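Side-chain contacts in DNA helicase assembly protein (PDB 1C1K), which loads the replicative helicase of bacteriophage T4 onto fork DNA coated by single-stranded DNA-binding protein and coordinates leading- and lagging-strand synthesis: residues D35-K38 against Y39-M43; I74-S77 against N78-N82; G88-D92 against A93-V97; S145-F148 against K149-Q152; N154-F158 against E159-L163. All blocks are in the same frame, centred on the assembly; numbering follows the deposited sequence.

Interaction 1 (D35-K38 against Y39-M43); sequences DVIK and YNWCM
Val-36 lies over one face of the Trp-41 indole, its CG2 above the six-membered ring at 3.8 Å from the centroid and 10° off the ring normal, a CH-pi contact. With CG2 set between the backbone N and the carbonyl carbon, CB and CG2 both rest on the ring. Ile-37 runs alongside the same indole, pointing the same way, and brings CD1 to 3.7 Å from Trp-41 NE1. At the apex of the turn Lys-38 lies along the Tyr-39 ring: CG sits over one face toward the rim, and NZ, 4.5 Å from the ring centroid, makes an off-centre cation-pi contact. The backbone beneath is a type I beta turn from Ile-37 to Asn-40, closed by Asn-40 N on Ile-37 O and flanked by bonds from Tyr-39 N to Asp-35 O and, at 2.7 Å, from Trp-41 N to Val-36 O. Asp-35 OD1 takes the amides of Ile-37 and Lys-38 from one face of its carboxylate, an Asx turn to the first and an Asx motif to the second, while OD2 salt-bridges Lys-195. This surface loop joins helices 16-30 and 47-52; Val-36 and Trp-41 face Met-25 and Ile-26 of helix 16-30, and both reach Ile-196 of helix 181-196.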
loop_
_atom_site.group_PDB
_atom_site.type_symbol
_atom_site.label_atom_id
_atom_site.label_comp_id
_atom_site.label_asym_id
_atom_site.label_seq_id
_atom_site.Cartn_x
_atom_site.Cartn_y
_atom_site.Cartn_z
ATOM N N ASP A 35 -1.427 4.338 -14.128
ATOM C CA ASP A 35 -2.379 3.371 -13.599
ATOM C C ASP A 35 -2.050 2.040 -14.250
ATOM O O ASP A 35 -2.480 1.765 -15.372
ATOM C CB ASP A 35 -3.809 3.781 -13.945
ATOM C CG ASP A 35 -4.852 2.949 -13.215
ATOM O OD1 ASP A 35 -4.557 1.799 -12.826
ATOM O OD2 ASP A 35 -5.977 3.450 -13.031
ATOM N N VAL A 36 -1.281 1.216 -13.546
ATOM C CA VAL A 36 -0.879 -0.075 -14.086
ATOM C C VAL A 36 -2.044 -0.990 -14.438
ATOM O O VAL A 36 -1.903 -1.881 -15.273
ATOM C CB VAL A 36 0.066 -0.829 -13.116
ATOM C CG1 VAL A 36 1.372 -0.075 -12.977
ATOM C CG2 VAL A 36 -0.604 -1.020 -11.768
ATOM N N ILE A 37 -3.192 -0.786 -13.802
ATOM C CA ILE A 37 -4.344 -1.626 -14.094
ATOM C C ILE A 37 -4.993 -1.139 -15.380
ATOM O O ILE A 37 -5.345 -1.931 -16.249
ATOM C CB ILE A 37 -5.380 -1.593 -12.947
ATOM C CG1 ILE A 37 -4.730 -2.061 -11.636
ATOM C CG2 ILE A 37 -6.572 -2.473 -13.300
ATOM C CD1 ILE A 37 -4.015 -3.402 -11.724
ATOM N N LYS A 38 -5.140 0.173 -15.503
ATOM C CA LYS A 38 -5.739 0.749 -16.705
ATOM C C LYS A 38 -4.934 0.351 -17.944
ATOM O O LYS A 38 -5.503 0.074 -18.991
ATOM C CB LYS A 38 -5.788 2.280 -16.581
ATOM C CG LYS A 38 -6.074 3.030 -17.882
ATOM C CD LYS A 38 -6.212 4.529 -17.622
ATOM C CE LYS A 38 -6.647 5.300 -18.867
ATOM N NZ LYS A 38 -6.835 4.429 -20.065
ATOM N N TYR A 39 -3.611 0.303 -17.808
ATOM C CA TYR A 39 -2.740 -0.026 -18.928
ATOM C C TYR A 39 -2.214 -1.453 -18.924
ATOM O O TYR A 39 -1.277 -1.779 -19.654
ATOM C CB TYR A 39 -1.569 0.954 -18.976
ATOM C CG TYR A 39 -1.994 2.357 -19.342
ATOM C CD1 TYR A 39 -2.141 3.338 -18.368
ATOM C CD2 TYR A 39 -2.270 2.697 -20.663
ATOM C CE1 TYR A 39 -2.559 4.626 -18.698
ATOM C CE2 TYR A 39 -2.687 3.980 -21.007
ATOM C CZ TYR A 39 -2.830 4.936 -20.020
ATOM O OH TYR A 39 -3.260 6.194 -20.358
ATOM N N ASN A 40 -2.820 -2.297 -18.103
ATOM C CA ASN A 40 -2.433 -3.701 -18.018
ATOM C C ASN A 40 -0.938 -3.959 -17.857
ATOM O O ASN A 40 -0.355 -4.769 -18.583
ATOM C CB ASN A 40 -2.952 -4.448 -19.244
ATOM C CG ASN A 40 -3.007 -5.940 -19.029
ATOM O OD1 ASN A 40 -2.938 -6.713 -19.983
ATOM N ND2 ASN A 40 -3.128 -6.357 -17.773
ATOM N N TRP A 41 -0.328 -3.267 -16.900
ATOM C CA TRP A 41 1.093 -3.416 -16.579
ATOM C C TRP A 41 2.070 -3.268 -17.749
ATOM O O TRP A 41 3.104 -3.944 -17.817
ATOM C CB TRP A 41 1.323 -4.753 -15.873
ATOM C CG TRP A 41 0.511 -4.886 -14.624
ATOM C CD1 TRP A 41 -0.784 -5.305 -14.532
ATOM C CD2 TRP A 41 0.939 -4.605 -13.284
ATOM N NE1 TRP A 41 -1.191 -5.305 -13.218
ATOM C CE2 TRP A 41 -0.154 -4.881 -12.431
ATOM C CE3 TRP A 41 2.140 -4.148 -12.720
ATOM C CZ2 TRP A 41 -0.081 -4.715 -11.041
ATOM C CZ3 TRP A 41 2.211 -3.982 -11.338
ATOM C CH2 TRP A 41 1.106 -4.267 -10.517
ATOM N N CYS A 42 1.734 -2.365 -18.660
ATOM C CA CYS A 42 2.571 -2.076 -19.810
ATOM C C CYS A 42 2.784 -0.578 -19.817
ATOM O O CYS A 42 1.876 0.184 -19.494
ATOM C CB CYS A 42 1.871 -2.471 -21.107
ATOM S SG CYS A 42 1.680 -4.233 -21.339
ATOM N N MET A 43 3.985 -0.153 -20.175
ATOM C CA MET A 43 4.277 1.270 -20.242
ATOM C C MET A 43 5.536 1.473 -21.054
ATOM O O MET A 43 6.473 0.675 -20.982
ATOM C CB MET A 43 4.463 1.866 -18.842
ATOM C CG MET A 43 4.502 3.399 -18.827
ATOM S SD MET A 43 4.762 4.131 -17.180
ATOM C CE MET A 43 6.530 3.951 -17.039
#

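Interaction 2 (I74-S77 against N78-N82); sequences IFIS and NLVAN
Ile-74 O is gripped twice by Asn-78, once by the backbone N at 3.3 Å and once by the side-chain ND2 at 2.8 Å, the two donors arriving from opposite faces of the carbonyl plane. The setting is the last turns of helix 68-81, where the side-chain amide of Asn-78 folds back along the helix and adds a second bond to the acceptor of the ordinary i to i+4 bond. Its ND2 bond is nearly straight, 171° at the hydrogen, and Ile-74 O lies almost in the plane of the amide, which fixes the rotation of that group; the same ND2 also reaches Ala-95 O. Further backbone bonds, such as Leu-79 N to Phe-75 O, continue the helix. On another side Ile-76 and Val-80 lie side by side, pointing the same way, with their CG2 methyls 4.1 Å apart. The CG2 of Val-80 lies beside its backbone N (chi1 168° for CG1), the side that faces the preceding turn and that methyl. Ile-76 touches Trp-41 and Tyr-193, while Phe-75 and Leu-79 turn to Ile-26 of helix 16-30. Where the helix ends, Asn-82 serves as N-cap for the next one, its OD1 accepting from Asp-84 N. Its ND2 turns back to Asn-78 OD1, a 2.8 Å bond lying in the plane of both amides.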
loop_
_atom_site.group_PDB
_atom_site.type_symbol
_atom_site.label_atom_id
_atom_site.label_comp_id
_atom_site.label_asym_id
_atom_site.label_seq_id
_atom_site.Cartn_x
_atom_site.Cartn_y
_atom_site.Cartn_z
ATOM N N ILE A 74 8.551 -7.018 -5.020
ATOM C CA ILE A 74 9.692 -6.286 -4.483
ATOM C C ILE A 74 9.419 -4.786 -4.647
ATOM O O ILE A 74 9.560 -4.009 -3.704
ATOM C CB ILE A 74 10.999 -6.637 -5.247
ATOM C CG1 ILE A 74 11.520 -8.006 -4.805
ATOM C CG2 ILE A 74 12.069 -5.575 -4.987
ATOM C CD1 ILE A 74 12.534 -8.616 -5.780
ATOM N N PHE A 75 9.019 -4.376 -5.847
ATOM C CA PHE A 75 8.766 -2.964 -6.088
ATOM C C PHE A 75 7.531 -2.439 -5.379
ATOM O O PHE A 75 7.576 -1.349 -4.812
ATOM C CB PHE A 75 8.691 -2.692 -7.591
ATOM C CG PHE A 75 9.988 -2.961 -8.310
ATOM C CD1 PHE A 75 9.993 -3.584 -9.553
ATOM C CD2 PHE A 75 11.210 -2.626 -7.724
ATOM C CE1 PHE A 75 11.194 -3.875 -10.202
ATOM C CE2 PHE A 75 12.417 -2.912 -8.362
ATOM C CZ PHE A 75 12.408 -3.541 -9.608
ATOM N N ILE A 76 6.443 -3.205 -5.393
ATOM C CA ILE A 76 5.213 -2.774 -4.735
ATOM C C ILE A 76 5.419 -2.627 -3.226
ATOM O O ILE A 76 5.129 -1.575 -2.657
ATOM C CB ILE A 76 4.050 -3.767 -4.991
ATOM C CG1 ILE A 76 3.651 -3.733 -6.466
ATOM C CG2 ILE A 76 2.837 -3.391 -4.139
ATOM C CD1 ILE A 76 2.791 -4.915 -6.893
ATOM N N SER A 77 5.920 -3.674 -2.580
ATOM C CA SER A 77 6.140 -3.620 -1.136
ATOM C C SER A 77 6.980 -2.413 -0.741
ATOM O O SER A 77 6.633 -1.691 0.197
ATOM C CB SER A 77 6.809 -4.906 -0.639
ATOM O OG SER A 77 8.133 -5.024 -1.124
ATOM N N ASN A 78 8.074 -2.179 -1.462
ATOM C CA ASN A 78 8.952 -1.051 -1.163
ATOM C C ASN A 78 8.319 0.309 -1.421
ATOM O O ASN A 78 8.379 1.201 -0.576
ATOM C CB ASN A 78 10.243 -1.147 -1.977
ATOM C CG ASN A 78 11.288 -2.004 -1.304
ATOM O OD1 ASN A 78 12.055 -1.526 -0.464
ATOM N ND2 ASN A 78 11.325 -3.282 -1.664
ATOM N N LEU A 79 7.715 0.479 -2.591
ATOM C CA LEU A 79 7.118 1.765 -2.925
ATOM C C LEU A 79 5.890 2.114 -2.097
ATOM O O LEU A 79 5.508 3.283 -2.009
ATOM C CB LEU A 79 6.792 1.813 -4.419
ATOM C CG LEU A 79 8.054 1.931 -5.277
ATOM C CD1 LEU A 79 7.742 1.546 -6.709
ATOM C CD2 LEU A 79 8.588 3.359 -5.209
ATOM N N VAL A 80 5.269 1.113 -1.485
ATOM C CA VAL A 80 4.096 1.381 -0.661
ATOM C C VAL A 80 4.473 1.646 0.793
ATOM O O VAL A 80 4.164 2.710 1.342
ATOM C CB VAL A 80 3.093 0.202 -0.667
ATOM C CG1 VAL A 80 2.052 0.405 0.436
ATOM C CG2 VAL A 80 2.414 0.097 -2.008
ATOM N N ALA A 81 5.160 0.680 1.400
ATOM C CA ALA A 81 5.536 0.754 2.810
ATOM C C ALA A 81 6.952 1.185 3.169
ATOM O O ALA A 81 7.219 1.480 4.332
ATOM C CB ALA A 81 5.233 -0.579 3.474
ATOM N N ASN A 82 7.866 1.212 2.204
ATOM C CA ASN A 82 9.233 1.634 2.502
ATOM C C ASN A 82 9.382 3.124 2.203
ATOM O O ASN A 82 9.562 3.524 1.052
ATOM C CB ASN A 82 10.248 0.823 1.684
ATOM C CG ASN A 82 11.681 1.068 2.132
ATOM O OD1 ASN A 82 11.945 1.954 2.946
ATOM N ND2 ASN A 82 12.611 0.287 1.601
#

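Interaction 3 (G88-D92 against A93-V97); sequences GDISD and ADALV
Ile-90 and Ala-95 form the close-packed side of this contact, with Ile-90 CD1 3.8 Å from Ala-95 CB. The isoleucine CB points away from the following residues, but CG1 stands anti to the backbone N (chi1 -169°) and the chain then bends (chi2 68°), bringing CD1 round to the methyl. Ile-90 itself is buried against Phe-58 and Phe-59 of helix 56-65 and against Phe-75 of helix 68-81. Ala-93 is buried too, its CB 3.9 Å from Asp-89 O, and its carbonyl is held by Asn-82 ND2. The chain is turning here into helix 95-107, with Asp-94 at the N-cap position, although its side chain makes no capping bond. The direct backbone link across the turn is weak, Ala-93 N to Ile-90 O at 3.4 Å. On the looser side two waters bridge the segments. One molecule donates to Ile-90 O at 2.6 Å and accepts from Ala-95 N at 3.0 Å, thus meeting an amide in the first turn of the helix. A second donates to Ser-91 O and takes the N-H of Asp-94 at 2.8 Å. The carboxylates of Asp-92 and Asp-94 belong to this exposed flank, both CB atoms directed away from the opposing residues, whereas Ser-91 OG is engaged by Asp-55.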
loop_
_atom_site.group_PDB
_atom_site.type_symbol
_atom_site.label_atom_id
_atom_site.label_comp_id
_atom_site.label_asym_id
_atom_site.label_seq_id
_atom_site.Cartn_x
_atom_site.Cartn_y
_atom_site.Cartn_z
ATOM N N GLY A 88 13.424 8.427 -2.380
ATOM C CA GLY A 88 14.762 7.948 -2.695
ATOM C C GLY A 88 14.770 6.847 -3.743
ATOM O O GLY A 88 13.758 6.174 -3.948
ATOM N N ASP A 89 15.911 6.658 -4.403
ATOM C CA ASP A 89 16.055 5.639 -5.445
ATOM C C ASP A 89 15.941 4.223 -4.892
ATOM O O ASP A 89 16.436 3.921 -3.806
ATOM C CB ASP A 89 17.398 5.792 -6.159
ATOM C CG ASP A 89 17.392 6.910 -7.185
ATOM O OD1 ASP A 89 18.489 7.313 -7.625
ATOM O OD2 ASP A 89 16.297 7.387 -7.554
ATOM N N ILE A 90 15.301 3.354 -5.665
ATOM C CA ILE A 90 15.085 1.975 -5.259
ATOM C C ILE A 90 16.385 1.210 -5.044
ATOM O O ILE A 90 16.443 0.299 -4.219
ATOM C CB ILE A 90 14.198 1.232 -6.298
ATOM C CG1 ILE A 90 13.754 -0.121 -5.738
ATOM C CG2 ILE A 90 14.952 1.059 -7.614
ATOM C CD1 ILE A 90 12.800 -0.007 -4.578
ATOM N N SER A 91 17.433 1.580 -5.778
ATOM C CA SER A 91 18.726 0.913 -5.636
ATOM C C SER A 91 19.466 1.344 -4.361
ATOM O O SER A 91 20.520 0.797 -4.043
ATOM C CB SER A 91 19.606 1.200 -6.857
ATOM O OG SER A 91 19.723 2.592 -7.077
ATOM N N ASP A 92 18.907 2.323 -3.651
ATOM C CA ASP A 92 19.489 2.854 -2.412
ATOM C C ASP A 92 18.597 2.557 -1.207
ATOM O O ASP A 92 18.940 2.910 -0.080
ATOM C CB ASP A 92 19.629 4.386 -2.483
ATOM C CG ASP A 92 20.561 4.858 -3.590
ATOM O OD1 ASP A 92 21.599 4.207 -3.819
ATOM O OD2 ASP A 92 20.251 5.896 -4.222
ATOM N N ALA A 93 17.455 1.917 -1.438
ATOM C CA ALA A 93 16.506 1.652 -0.352
ATOM C C ALA A 93 16.608 0.335 0.397
ATOM O O ALA A 93 15.732 0.045 1.215
ATOM C CB ALA A 93 15.072 1.818 -0.871
ATOM N N ASP A 94 17.652 -0.454 0.143
ATOM C CA ASP A 94 17.796 -1.749 0.809
ATOM C C ASP A 94 16.519 -2.540 0.510
ATOM O O ASP A 94 15.978 -3.243 1.364
ATOM C CB ASP A 94 17.946 -1.547 2.321
ATOM C CG ASP A 94 18.742 -2.651 2.984
ATOM O OD1 ASP A 94 18.756 -2.697 4.235
ATOM O OD2 ASP A 94 19.353 -3.473 2.262
ATOM N N ALA A 95 16.064 -2.418 -0.731
ATOM C CA ALA A 95 14.833 -3.040 -1.201
ATOM C C ALA A 95 14.636 -4.539 -0.998
ATOM O O ALA A 95 13.542 -4.977 -0.648
ATOM C CB ALA A 95 14.637 -2.698 -2.674
ATOM N N LEU A 96 15.671 -5.334 -1.229
ATOM C CA LEU A 96 15.514 -6.776 -1.081
ATOM C C LEU A 96 15.283 -7.170 0.369
ATOM O O LEU A 96 14.452 -8.032 0.665
ATOM C CB LEU A 96 16.735 -7.502 -1.651
ATOM C CG LEU A 96 16.614 -8.036 -3.087
ATOM C CD1 LEU A 96 15.359 -7.506 -3.777
ATOM C CD2 LEU A 96 17.863 -7.647 -3.865
ATOM N N VAL A 97 16.016 -6.534 1.275
ATOM C CA VAL A 97 15.857 -6.824 2.692
ATOM C C VAL A 97 14.432 -6.454 3.088
ATOM O O VAL A 97 13.732 -7.238 3.726
ATOM C CB VAL A 97 16.848 -6.003 3.540
ATOM C CG1 VAL A 97 16.409 -5.994 4.991
ATOM C CG2 VAL A 97 18.240 -6.588 3.419
HETATM O O HOH W 1 17.946 -1.404 -2.905
HETATM O O HOH W 2 20.016 -0.543 -1.408
#

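Interaction 4 (S145-F148 against K149-Q152); sequences SYIF and KLLQ
Phe-148 O accepts from Gln-152 N at 2.9 Å, in the carbonyl plane, and Tyr-146 O takes Leu-150 N at the same distance, nearly in line with its C=O. These are i to i+4 bonds of the short helix 146-152, for which Ser-145 is the N-cap: its OG accepts from Phe-148 N at 3.1 Å, and Ser-145 O receives Lys-149 N. The capping hydroxyl is also hydrogen-bonded to His-174, which ties the helix start to helix 170-177. Outside the backbone the chief contact is a stack of amide on ring. The side-chain amide of Gln-152 lies 5° from parallel with the Phe-148 ring, its CD 3.7 Å above the plane and displaced toward the rim, while CG makes a CH-pi contact over the same face. Phe-148 has CG anti to the backbone N (chi1 177°), which lays its ring alongside the next turn, and Gln-152 is extended beyond CG before its amide turns flat. The ring is further met edge-to-face by Trp-183 and Tyr-186 of helix 181-196. On the buried flanks, Ile-147 packs against Phe-161 and Leu-164, and Leu-150 against Ile-120 and Phe-123 of helix 109-126. Leu-151 approaches Phe-148 at the ring edge, near its plane, with Leu-151 CD2 4.4 Å from Phe-148 CD1.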
loop_
_atom_site.group_PDB
_atom_site.type_symbol
_atom_site.label_atom_id
_atom_site.label_comp_id
_atom_site.label_asym_id
_atom_site.label_seq_id
_atom_site.Cartn_x
_atom_site.Cartn_y
_atom_site.Cartn_z
ATOM N N SER A 145 -7.859 12.528 11.414
ATOM C CA SER A 145 -8.769 11.579 12.040
ATOM C C SER A 145 -7.926 10.629 12.867
ATOM O O SER A 145 -6.717 10.513 12.648
ATOM C CB SER A 145 -9.558 10.785 10.989
ATOM O OG SER A 145 -8.700 10.000 10.173
ATOM N N TYR A 146 -8.551 9.951 13.821
ATOM C CA TYR A 146 -7.808 9.009 14.636
ATOM C C TYR A 146 -7.278 7.879 13.759
ATOM O O TYR A 146 -6.123 7.473 13.895
ATOM C CB TYR A 146 -8.702 8.435 15.732
ATOM C CG TYR A 146 -8.878 9.348 16.923
ATOM C CD1 TYR A 146 -10.151 9.727 17.347
ATOM C CD2 TYR A 146 -7.773 9.804 17.647
ATOM C CE1 TYR A 146 -10.323 10.539 18.471
ATOM C CE2 TYR A 146 -7.932 10.614 18.770
ATOM C CZ TYR A 146 -9.211 10.975 19.174
ATOM O OH TYR A 146 -9.377 11.766 20.285
ATOM N N ILE A 147 -8.106 7.378 12.843
ATOM C CA ILE A 147 -7.655 6.278 12.000
ATOM C C ILE A 147 -6.451 6.670 11.144
ATOM O O ILE A 147 -5.530 5.867 10.958
ATOM C CB ILE A 147 -8.821 5.707 11.127
ATOM C CG1 ILE A 147 -8.448 4.304 10.629
ATOM C CG2 ILE A 147 -9.148 6.647 9.966
ATOM C CD1 ILE A 147 -8.293 3.269 11.740
ATOM N N PHE A 148 -6.434 7.897 10.630
ATOM C CA PHE A 148 -5.287 8.331 9.841
ATOM C C PHE A 148 -4.068 8.451 10.752
ATOM O O PHE A 148 -2.962 8.074 10.376
ATOM C CB PHE A 148 -5.560 9.681 9.177
ATOM C CG PHE A 148 -4.384 10.224 8.398
ATOM C CD1 PHE A 148 -3.610 9.385 7.599
ATOM C CD2 PHE A 148 -4.048 11.572 8.469
ATOM C CE1 PHE A 148 -2.521 9.882 6.885
ATOM C CE2 PHE A 148 -2.959 12.078 7.757
ATOM C CZ PHE A 148 -2.195 11.226 6.963
ATOM N N LYS A 149 -4.275 8.974 11.960
ATOM C CA LYS A 149 -3.184 9.139 12.917
ATOM C C LYS A 149 -2.569 7.794 13.269
ATOM O O LYS A 149 -1.354 7.692 13.453
ATOM C CB LYS A 149 -3.688 9.822 14.197
ATOM C CG LYS A 149 -3.790 11.332 14.100
ATOM C CD LYS A 149 -4.384 11.931 15.366
ATOM C CE LYS A 149 -4.694 13.411 15.200
ATOM N NZ LYS A 149 -3.541 14.178 14.673
ATOM N N LEU A 150 -3.404 6.765 13.363
ATOM C CA LEU A 150 -2.919 5.431 13.692
ATOM C C LEU A 150 -2.057 4.898 12.552
ATOM O O LEU A 150 -1.062 4.204 12.778
ATOM C CB LEU A 150 -4.094 4.491 13.965
ATOM C CG LEU A 150 -4.837 4.779 15.279
ATOM C CD1 LEU A 150 -6.075 3.898 15.387
ATOM C CD2 LEU A 150 -3.896 4.544 16.458
ATOM N N LEU A 151 -2.431 5.224 11.321
ATOM C CA LEU A 151 -1.645 4.777 10.182
ATOM C C LEU A 151 -0.301 5.498 10.215
ATOM O O LEU A 151 0.748 4.890 10.004
ATOM C CB LEU A 151 -2.368 5.094 8.872
ATOM C CG LEU A 151 -1.573 4.825 7.593
ATOM C CD1 LEU A 151 -1.256 3.338 7.482
ATOM C CD2 LEU A 151 -2.380 5.305 6.394
ATOM N N GLN A 152 -0.342 6.798 10.487
ATOM C CA GLN A 152 0.866 7.610 10.554
ATOM C C GLN A 152 1.854 7.054 11.569
ATOM O O GLN A 152 3.058 7.012 11.316
ATOM C CB GLN A 152 0.515 9.045 10.945
ATOM C CG GLN A 152 0.004 9.906 9.810
ATOM C CD GLN A 152 -0.344 11.307 10.271
ATOM O OE1 GLN A 152 -1.277 11.502 11.051
ATOM N NE2 GLN A 152 0.409 12.293 9.796
#

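Interaction 5 (N154-F158 against E159-L163); sequences NIISF and ETFIL
The Phe-161 ring is met at its edge, near the ring plane, by Ile-156 CD1, which comes to 4.2 Å from Phe-161 CD2, the two side chains crossing at a slant. Ile-156 reaches it because CG1 sits between its backbone N and carbonyl carbon (chi1 67°) and the chain then runs straight on to CD1. Phe-161 also packs on Trp-183 and Leu-190, and on Ile-147 and Leu-151 of helix 146-152, whereas the flat Phe-158 ring meets Leu-190. Ser-157 is the N-cap of helix 158-168: its OG accepts from Thr-160 N at 3.2 Å, with an angle of 157° at the hydrogen, and its carbonyl takes Phe-161 N at 3.0 Å. One residue on, Phe-158 O accepts from Ile-162 N. A water 2.7 Å from Ser-157 OG also gives a weak bond to Glu-159 OE1, at 3.4 Å. The glutamate chain bends at chi2 (83°), bringing OE1 back beside the cap, while OE2 is held by the hydroxyls of Tyr-102 and Tyr-193. Asp-116 of helix 109-126 binds both Thr-160 OG1 and Ser-157 N through its OD1, pinning the first turn of the helix to that neighbour.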
loop_
_atom_site.group_PDB
_atom_site.type_symbol
_atom_site.label_atom_id
_atom_site.label_comp_id
_atom_site.label_asym_id
_atom_site.label_seq_id
_atom_site.Cartn_x
_atom_site.Cartn_y
_atom_site.Cartn_z
ATOM N N ASN A 154 2.185 4.124 12.389
ATOM C CA ASN A 154 2.518 2.756 12.017
ATOM C C ASN A 154 1.956 1.715 12.988
ATOM O O ASN A 154 2.522 0.628 13.146
ATOM C CB ASN A 154 4.038 2.597 11.902
ATOM C CG ASN A 154 4.440 1.268 11.296
ATOM O OD1 ASN A 154 3.864 0.824 10.300
ATOM N ND2 ASN A 154 5.431 0.624 11.898
ATOM N N ILE A 155 0.839 2.049 13.632
ATOM C CA ILE A 155 0.188 1.127 14.556
ATOM C C ILE A 155 -0.635 0.131 13.730
ATOM O O ILE A 155 -0.837 -1.014 14.132
ATOM C CB ILE A 155 -0.720 1.892 15.555
ATOM C CG1 ILE A 155 0.148 2.534 16.645
ATOM C CG2 ILE A 155 -1.719 0.947 16.198
ATOM C CD1 ILE A 155 -0.145 3.992 16.889
ATOM N N ILE A 156 -1.103 0.584 12.565
ATOM C CA ILE A 156 -1.863 -0.254 11.647
ATOM C C ILE A 156 -1.204 -0.141 10.282
ATOM O O ILE A 156 -0.488 0.819 10.012
ATOM C CB ILE A 156 -3.356 0.174 11.550
ATOM C CG1 ILE A 156 -3.487 1.546 10.888
ATOM C CG2 ILE A 156 -3.984 0.160 12.940
ATOM C CD1 ILE A 156 -4.937 1.987 10.706
ATOM N N SER A 157 -1.440 -1.125 9.427
ATOM C CA SER A 157 -0.834 -1.146 8.100
ATOM C C SER A 157 -1.674 -0.495 7.008
ATOM O O SER A 157 -2.847 -0.163 7.211
ATOM C CB SER A 157 -0.549 -2.592 7.702
ATOM O OG SER A 157 -1.769 -3.280 7.509
ATOM N N PHE A 158 -1.062 -0.316 5.843
ATOM C CA PHE A 158 -1.751 0.266 4.701
ATOM C C PHE A 158 -2.846 -0.697 4.263
ATOM O O PHE A 158 -3.932 -0.274 3.875
ATOM C CB PHE A 158 -0.779 0.483 3.536
ATOM C CG PHE A 158 -0.162 1.853 3.504
ATOM C CD1 PHE A 158 0.895 2.171 4.348
ATOM C CD2 PHE A 158 -0.630 2.820 2.624
ATOM C CE1 PHE A 158 1.480 3.432 4.314
ATOM C CE2 PHE A 158 -0.054 4.083 2.583
ATOM C CZ PHE A 158 1.004 4.390 3.429
ATOM N N GLU A 159 -2.566 -1.997 4.322
ATOM C CA GLU A 159 -3.556 -2.986 3.912
ATOM C C GLU A 159 -4.781 -2.916 4.823
ATOM O O GLU A 159 -5.915 -3.032 4.356
ATOM C CB GLU A 159 -2.950 -4.398 3.924
ATOM C CG GLU A 159 -1.879 -4.626 2.851
ATOM C CD GLU A 159 -0.514 -4.121 3.273
ATOM O OE1 GLU A 159 -0.344 -3.776 4.462
ATOM O OE2 GLU A 159 0.396 -4.065 2.423
ATOM N N THR A 160 -4.553 -2.725 6.122
ATOM C CA THR A 160 -5.656 -2.623 7.067
ATOM C C THR A 160 -6.467 -1.368 6.761
ATOM O O THR A 160 -7.694 -1.415 6.716
ATOM C CB THR A 160 -5.150 -2.559 8.522
ATOM O OG1 THR A 160 -4.771 -3.873 8.943
ATOM C CG2 THR A 160 -6.244 -2.028 9.453
ATOM N N PHE A 161 -5.781 -0.255 6.535
ATOM C CA PHE A 161 -6.463 0.998 6.224
ATOM C C PHE A 161 -7.337 0.822 4.981
ATOM O O PHE A 161 -8.502 1.239 4.955
ATOM C CB PHE A 161 -5.439 2.113 5.983
ATOM C CG PHE A 161 -6.007 3.503 6.123
ATOM C CD1 PHE A 161 -6.685 4.105 5.062
ATOM C CD2 PHE A 161 -5.864 4.213 7.318
ATOM C CE1 PHE A 161 -7.212 5.395 5.188
ATOM C CE2 PHE A 161 -6.387 5.504 7.455
ATOM C CZ PHE A 161 -7.063 6.094 6.385
ATOM N N ILE A 162 -6.788 0.189 3.950
ATOM C CA ILE A 162 -7.543 -0.002 2.722
ATOM C C ILE A 162 -8.656 -1.029 2.903
ATOM O O ILE A 162 -9.710 -0.926 2.281
ATOM C CB ILE A 162 -6.603 -0.379 1.554
ATOM C CG1 ILE A 162 -5.687 0.812 1.248
ATOM C CG2 ILE A 162 -7.411 -0.722 0.304
ATOM C CD1 ILE A 162 -4.470 0.467 0.410
ATOM N N LEU A 163 -8.444 -2.012 3.767
ATOM C CA LEU A 163 -9.487 -3.002 4.017
ATOM C C LEU A 163 -10.664 -2.306 4.720
ATOM O O LEU A 163 -11.824 -2.524 4.370
ATOM C CB LEU A 163 -8.939 -4.145 4.884
ATOM C CG LEU A 163 -8.229 -5.269 4.111
ATOM C CD1 LEU A 163 -7.379 -6.087 5.072
ATOM C CD2 LEU A 163 -9.251 -6.151 3.411
HETATM O O HOH W 3 -1.422 -5.868 6.943
#

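Overall arrangement
Along the chain the five contacts follow in series, none nested or crossing, each within one local turn or helix segment. Interaction 1 closes a turn in the loop after helix 16-30, and its Trp-41 packs on Ile-76 of interaction 2, at the end of helix 68-81. Interaction 3 begins helix 95-107 and lies about 9 Å from interaction 2, centre to centre, the two asparagines of 78-82 bridging them. Interactions 4 and 5 lie in the C-terminal part of the chain and join successive helices, 146-152 and 158-168, through packing and a probable backbone bond from Ile-155 N to Leu-150 O. Val-80 against Phe-158 links interactions 2 and 5 between the N-terminal and C-terminal parts of the protein.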